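Local coordinates for protein chitinase (Chromobacterium violaceum, PDB 4TXG) that probably hydrolyses glycosidic bonds in chitin as a family 18 glycoside hydrolase, and probably also binds the polysaccharide, at residues A[159-164]-A[602-607]; A[185-190]-A[247-252]. One frame throughout, in Å; residues are numbered along the deposited sequence.

Contact 1: A[159-164]-A[602-607]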
loop_
_atom_site.group_PDB
_atom_site.type_symbol
_atom_site.label_atom_id
_atom_site.label_comp_id
_atom_site.label_asym_id
_atom_site.label_seq_id
_atom_site.Cartn_x
_atom_site.Cartn_y
_atom_site.Cartn_z
ATOM N N TYR A 159 9.424 7.106 -1.033
ATOM C CA TYR A 159 9.043 7.884 0.135
ATOM C C TYR A 159 10.223 8.690 0.649
ATOM O O TYR A 159 11.302 8.145 0.893
ATOM C CB TYR A 159 8.522 6.985 1.250
ATOM C CG TYR A 159 7.056 6.679 1.126
ATOM C CD1 TYR A 159 6.106 7.536 1.659
ATOM C CD2 TYR A 159 6.621 5.520 0.498
ATOM C CE1 TYR A 159 4.761 7.260 1.552
ATOM C CE2 TYR A 159 5.277 5.229 0.393
ATOM C CZ TYR A 159 4.349 6.105 0.923
ATOM O OH TYR A 159 3.001 5.821 0.809
ATOM N N PHE A 160 9.997 9.986 0.806
ATOM C CA PHE A 160 10.968 10.914 1.378
ATOM C C PHE A 160 10.518 11.323 2.769
ATOM O O PHE A 160 9.467 11.941 2.915
ATOM C CB PHE A 160 11.094 12.157 0.499
ATOM C CG PHE A 160 12.012 13.206 1.060
ATOM C CD1 PHE A 160 13.383 13.131 0.834
ATOM C CD2 PHE A 160 11.512 14.254 1.820
ATOM C CE1 PHE A 160 14.236 14.097 1.339
ATOM C CE2 PHE A 160 12.358 15.225 2.339
ATOM C CZ PHE A 160 13.729 15.147 2.094
ATOM N N THR A 161 11.300 10.987 3.787
ATOM C CA THR A 161 10.910 11.315 5.155
ATOM C C THR A 161 11.403 12.693 5.547
ATOM O O THR A 161 12.509 13.099 5.179
ATOM C CB THR A 161 11.434 10.265 6.159
ATOM O OG1 THR A 161 12.863 10.204 6.095
ATOM C CG2 THR A 161 10.860 8.887 5.837
ATOM N N SER A 162 10.577 13.408 6.310
ATOM C CA SER A 162 10.850 14.811 6.650
ATOM C C SER A 162 11.883 14.997 7.746
ATOM O O SER A 162 12.391 16.110 7.939
ATOM C CB SER A 162 9.554 15.503 7.081
ATOM O OG SER A 162 9.077 14.979 8.316
ATOM N N TRP A 163 12.190 13.922 8.471
ATOM C CA TRP A 163 12.918 14.083 9.723
ATOM C C TRP A 163 14.425 13.857 9.664
ATOM O O TRP A 163 15.077 13.883 10.703
ATOM C CB TRP A 163 12.315 13.165 10.801
ATOM C CG TRP A 163 12.062 11.721 10.419
ATOM C CD1 TRP A 163 12.930 10.669 10.554
ATOM C CD2 TRP A 163 10.845 11.167 9.902
ATOM N NE1 TRP A 163 12.333 9.502 10.133
ATOM C CE2 TRP A 163 11.049 9.781 9.730
ATOM C CE3 TRP A 163 9.599 11.709 9.564
ATOM C CZ2 TRP A 163 10.061 8.933 9.237
ATOM C CZ3 TRP A 163 8.619 10.867 9.070
ATOM C CH2 TRP A 163 8.854 9.495 8.910
ATOM N N ARG A 164 14.992 13.667 8.476
ATOM C CA ARG A 164 16.444 13.502 8.376
ATOM C C ARG A 164 17.111 14.805 7.918
ATOM O O ARG A 164 17.761 14.877 6.873
ATOM C CB ARG A 164 16.784 12.334 7.448
ATOM C CG ARG A 164 16.052 11.051 7.883
ATOM C CD ARG A 164 16.594 9.779 7.236
ATOM N NE ARG A 164 15.772 8.641 7.637
ATOM C CZ ARG A 164 15.915 7.992 8.786
ATOM N NH1 ARG A 164 16.874 8.349 9.631
ATOM N NH2 ARG A 164 15.105 6.981 9.087
ATOM N N PHE A 602 8.958 2.317 -2.621
ATOM C CA PHE A 602 9.872 1.896 -1.562
ATOM C C PHE A 602 9.896 2.882 -0.401
ATOM O O PHE A 602 9.735 4.093 -0.581
ATOM C CB PHE A 602 11.294 1.671 -2.123
ATOM C CG PHE A 602 11.818 2.806 -2.947
ATOM C CD1 PHE A 602 12.511 3.841 -2.350
ATOM C CD2 PHE A 602 11.629 2.834 -4.317
ATOM C CE1 PHE A 602 13.006 4.890 -3.105
ATOM C CE2 PHE A 602 12.124 3.887 -5.077
ATOM C CZ PHE A 602 12.810 4.913 -4.466
ATOM N N TRP A 603 10.038 2.322 0.799
ATOM C CA TRP A 603 10.278 3.077 2.017
ATOM C C TRP A 603 11.675 2.705 2.496
ATOM O O TRP A 603 11.906 1.520 2.730
ATOM C CB TRP A 603 9.247 2.707 3.091
ATOM C CG TRP A 603 9.458 3.456 4.356
ATOM C CD1 TRP A 603 10.404 3.208 5.314
ATOM C CD2 TRP A 603 8.741 4.610 4.787
ATOM N NE1 TRP A 603 10.316 4.143 6.318
ATOM C CE2 TRP A 603 9.292 5.007 6.026
ATOM C CE3 TRP A 603 7.672 5.346 4.253
ATOM C CZ2 TRP A 603 8.815 6.110 6.737
ATOM C CZ3 TRP A 603 7.200 6.431 4.961
ATOM C CH2 TRP A 603 7.770 6.806 6.189
ATOM N N GLU A 604 12.614 3.639 2.643
ATOM C CA GLU A 604 12.509 5.055 2.298
ATOM C C GLU A 604 13.770 5.424 1.520
ATOM O O GLU A 604 14.747 4.672 1.527
ATOM C CB GLU A 604 12.403 5.926 3.558
ATOM C CG GLU A 604 13.564 5.653 4.524
ATOM C CD GLU A 604 13.624 6.599 5.707
ATOM O OE1 GLU A 604 13.322 6.154 6.843
ATOM O OE2 GLU A 604 13.992 7.775 5.508
ATOM N N LEU A 605 13.763 6.583 0.870
ATOM C CA LEU A 605 14.885 6.991 0.025
ATOM C C LEU A 605 16.230 6.964 0.766
ATOM O O LEU A 605 17.242 6.518 0.219
ATOM C CB LEU A 605 14.619 8.382 -0.547
ATOM C CG LEU A 605 13.641 8.375 -1.728
ATOM C CD1 LEU A 605 12.968 9.738 -1.895
ATOM C CD2 LEU A 605 14.388 8.000 -3.002
ATOM N N ALA A 606 16.235 7.400 2.021
ATOM C CA ALA A 606 17.487 7.517 2.774
ATOM C C ALA A 606 18.137 6.171 3.105
ATOM O O ALA A 606 19.291 6.127 3.538
ATOM C CB ALA A 606 17.255 8.296 4.053
ATOM N N GLY A 607 17.408 5.079 2.914
ATOM C CA GLY A 607 17.957 3.763 3.202
ATOM C C GLY A 607 18.747 3.128 2.065
ATOM O O GLY A 607 19.445 2.134 2.276
HETATM O O HOH W 1 14.064 9.231 3.152
#

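Contact 2: A[185-190]-A[247-252]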
loop_
_atom_site.group_PDB
_atom_site.type_symbol
_atom_site.label_atom_id
_atom_site.label_comp_id
_atom_site.label_asym_id
_atom_site.label_seq_id
_atom_site.Cartn_x
_atom_site.Cartn_y
_atom_site.Cartn_z
ATOM N N HIS A 185 7.686 9.217 -9.091
ATOM C CA HIS A 185 6.886 9.858 -8.046
ATOM C C HIS A 185 7.666 9.934 -6.736
ATOM O O HIS A 185 8.417 9.023 -6.394
ATOM C CB HIS A 185 5.583 9.094 -7.772
ATOM C CG HIS A 185 4.674 8.965 -8.954
ATOM N ND1 HIS A 185 4.942 8.126 -10.013
ATOM C CD2 HIS A 185 3.475 9.537 -9.223
ATOM C CE1 HIS A 185 3.963 8.208 -10.899
ATOM N NE2 HIS A 185 3.058 9.052 -10.441
ATOM N N ILE A 186 7.459 11.019 -5.999
ATOM C CA ILE A 186 8.005 11.160 -4.650
ATOM C C ILE A 186 6.878 11.460 -3.680
ATOM O O ILE A 186 6.103 12.392 -3.891
ATOM C CB ILE A 186 9.030 12.290 -4.564
ATOM C CG1 ILE A 186 10.200 12.035 -5.521
ATOM C CG2 ILE A 186 9.502 12.483 -3.110
ATOM C CD1 ILE A 186 10.998 13.312 -5.831
ATOM N N ASN A 187 6.798 10.663 -2.622
ATOM C CA ASN A 187 5.818 10.870 -1.564
ATOM C C ASN A 187 6.494 11.500 -0.357
ATOM O O ASN A 187 7.446 10.937 0.179
ATOM C CB ASN A 187 5.181 9.549 -1.138
ATOM C CG ASN A 187 4.246 8.968 -2.180
ATOM O OD1 ASN A 187 3.814 9.649 -3.104
ATOM N ND2 ASN A 187 3.914 7.690 -2.012
ATOM N N TYR A 188 5.991 12.648 0.085
ATOM C CA TYR A 188 6.539 13.311 1.261
ATOM C C TYR A 188 5.854 12.823 2.529
ATOM O O TYR A 188 4.632 12.940 2.662
ATOM C CB TYR A 188 6.374 14.827 1.123
ATOM C CG TYR A 188 6.926 15.634 2.274
ATOM C CD1 TYR A 188 6.183 15.838 3.439
ATOM C CD2 TYR A 188 8.187 16.215 2.183
ATOM C CE1 TYR A 188 6.688 16.608 4.489
ATOM C CE2 TYR A 188 8.700 16.963 3.221
ATOM C CZ TYR A 188 7.949 17.160 4.369
ATOM O OH TYR A 188 8.465 17.924 5.390
ATOM N N ALA A 189 6.650 12.316 3.466
ATOM C CA ALA A 189 6.143 11.749 4.722
ATOM C C ALA A 189 6.585 12.574 5.926
ATOM O O ALA A 189 7.786 12.775 6.097
ATOM C CB ALA A 189 6.642 10.299 4.867
ATOM N N PHE A 190 5.677 13.055 6.785
ATOM C CA PHE A 190 4.218 12.900 6.710
ATOM C C PHE A 190 3.497 14.198 7.028
ATOM O O PHE A 190 3.940 14.963 7.893
ATOM C CB PHE A 190 3.704 11.875 7.728
ATOM C CG PHE A 190 3.924 10.448 7.344
ATOM C CD1 PHE A 190 3.217 9.887 6.297
ATOM C CD2 PHE A 190 4.796 9.658 8.073
ATOM C CE1 PHE A 190 3.408 8.557 5.965
ATOM C CE2 PHE A 190 4.994 8.331 7.746
ATOM C CZ PHE A 190 4.294 7.788 6.690
ATOM N N LYS A 247 6.362 13.446 -10.337
ATOM C CA LYS A 247 5.248 13.901 -9.501
ATOM C C LYS A 247 5.639 13.971 -8.027
ATOM O O LYS A 247 6.418 13.147 -7.555
ATOM C CB LYS A 247 4.047 12.960 -9.663
ATOM C CG LYS A 247 3.577 12.796 -11.103
ATOM C CD LYS A 247 2.931 14.097 -11.594
ATOM C CE LYS A 247 2.900 14.175 -13.114
ATOM N NZ LYS A 247 2.313 12.956 -13.700
ATOM N N THR A 248 5.098 14.945 -7.299
ATOM C CA THR A 248 5.189 14.897 -5.840
ATOM C C THR A 248 3.802 14.786 -5.215
ATOM O O THR A 248 2.840 15.411 -5.674
ATOM C CB THR A 248 5.924 16.125 -5.256
ATOM O OG1 THR A 248 5.286 17.337 -5.684
ATOM C CG2 THR A 248 7.378 16.124 -5.708
ATOM N N LEU A 249 3.700 13.953 -4.182
ATOM C CA LEU A 249 2.448 13.778 -3.464
ATOM C C LEU A 249 2.690 13.945 -1.971
ATOM O O LEU A 249 3.751 13.580 -1.462
ATOM C CB LEU A 249 1.828 12.400 -3.748
ATOM C CG LEU A 249 1.360 12.182 -5.198
ATOM C CD1 LEU A 249 2.465 11.543 -6.026
ATOM C CD2 LEU A 249 0.098 11.339 -5.243
ATOM N N ILE A 250 1.712 14.511 -1.278
ATOM C CA ILE A 250 1.808 14.643 0.171
ATOM C C ILE A 250 1.168 13.415 0.834
ATOM O O ILE A 250 -0.010 13.108 0.607
ATOM C CB ILE A 250 1.163 15.980 0.655
ATOM C CG1 ILE A 250 1.270 16.117 2.180
ATOM C CG2 ILE A 250 -0.295 16.137 0.155
ATOM C CD1 ILE A 250 2.727 16.159 2.696
ATOM N N SER A 251 1.959 12.679 1.616
ATOM C CA SER A 251 1.418 11.521 2.325
ATOM C C SER A 251 0.891 11.942 3.688
ATOM O O SER A 251 1.545 12.690 4.414
ATOM C CB SER A 251 2.464 10.423 2.488
ATOM O OG SER A 251 2.942 10.006 1.232
ATOM N N VAL A 252 -0.292 11.448 4.028
ATOM C CA VAL A 252 -0.963 11.860 5.251
ATOM C C VAL A 252 -1.191 10.645 6.147
ATOM O O VAL A 252 -1.790 9.664 5.716
ATOM C CB VAL A 252 -2.320 12.531 4.950
ATOM C CG1 VAL A 252 -2.915 13.144 6.233
ATOM C CG2 VAL A 252 -2.167 13.580 3.850
#

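Contact 1: A[159-164]-A[602-607]
Tyr159 is overlapped on one ring face by the indole of Trp603, with Trp603 CE3 3.5 Å from Tyr159 CG. The pair is oblique, its planes 47° apart. The contact closes the TIM barrel of the family 18 domain, where strand 155-161 lies parallel to strand 599-603. Two backbone bonds join the segments, Tyr159 N to Phe602 O within the strand pair and Leu605 N to Tyr159 O just past its end. The peptide between Trp603 and Glu604 is cis, as in other family 18 chitinases, where the matching tryptophan floors the substrate site; Trp603 probably does the same. Trp603 CZ2 lies 3.6 Å from Thr161 CG2, and Trp163 CZ2 comes to the edge of the Trp603 ring. Beyond the strands, the extended Arg164 grips the Glu604 carboxylate side-on in a salt bridge, planes 46° apart, with Arg164 NE 2.9 Å from Glu604 OE2 and Arg164 NH2 3.0 Å from Glu604 OE1. Trp505 gives Arg164 a cation-pi partner, and Asp310 bonds the Tyr159 hydroxyl. Thr161 OG1 donates to Glu604 OE2 at 2.7 Å, from the face opposite Arg164 NE, and a water donates to the same oxygen while accepting from Ala606 N.

Contact 2: A[185-190]-A[247-252]
Strands 185-190 and 247-252 run parallel, their axes 4.6 Å apart at closest approach and 27° apart in direction. They are neighbouring strands of the TIM barrel, linked by a beta-alpha-beta crossover through helix 231-242. Four backbone bonds hold the pair: Ile186 N to Lys247 O, Leu249 N to Ile186 O, Tyr188 N to Leu249 O and Ser251 N to Tyr188 O.

His185, Asn187, Lys247 and Leu249 point to one face of the sheet. His185 and Lys247 lie side by side, with CD2 of the imidazole 3.5 Å from Lys247 CB. Leu249 CD1 meets the edge of the same ring. His185 NE2 bonds Glu146, and His185 ND1 is bonded to a residue bordering one of the segments, so both ring nitrogens are held and the imidazole is fixed in rotation. Asn187 lies alongside Leu249, its OD1 3.5 Å from Leu249 CB.

Ile186, Tyr188, Thr248 and Ile250 point to the other face. Ile250 CG1 is anti to the backbone N (chi1 -180°), and from there CD1 reaches Tyr188 CD1 at 3.5 Å. Phe300 and Leu301 of helix 287-304 pack on Ile250, so this face looks out to the helical layer.

At the C-terminal end of the pair, the peptide between Ala189 and Phe190 is cis. The Phe190 ring turns back over its neighbour, with Ala189 CB over its centre, and Ser251 O sits at the ring edge. Ser251 opens the family's SxGG signature. Its OG bonds Asp310 of the DxxDxDxE motif, catalytic in relatives, and Ser251 OG packs 3.3 Å from Asn187 CB.

Overall arrangement
Contacts 1 and 2 are neighbours in one curled sheet, the TIM barrel of the family 18 domain, with centres about 10 Å apart. Strands 155-161 and 185-193 adjoin in it, so the order around the barrel is 599-603, 155-161, 185-193, 247-253. Both segments of contact 2 lie in the chain between those of contact 1. Contact 1 pairs the first barrel strand with the last, while contact 2 pairs two successive strands. The contacts touch directly: Phe160 N lies 2.8 Å from Asn187 O, a probable hydrogen bond. Asp310 of strand 308-312 bonds both Tyr159 and Ser251. It belongs to the DxxDxDxE motif, so both contacts border what is probably the active-site end of the barrel.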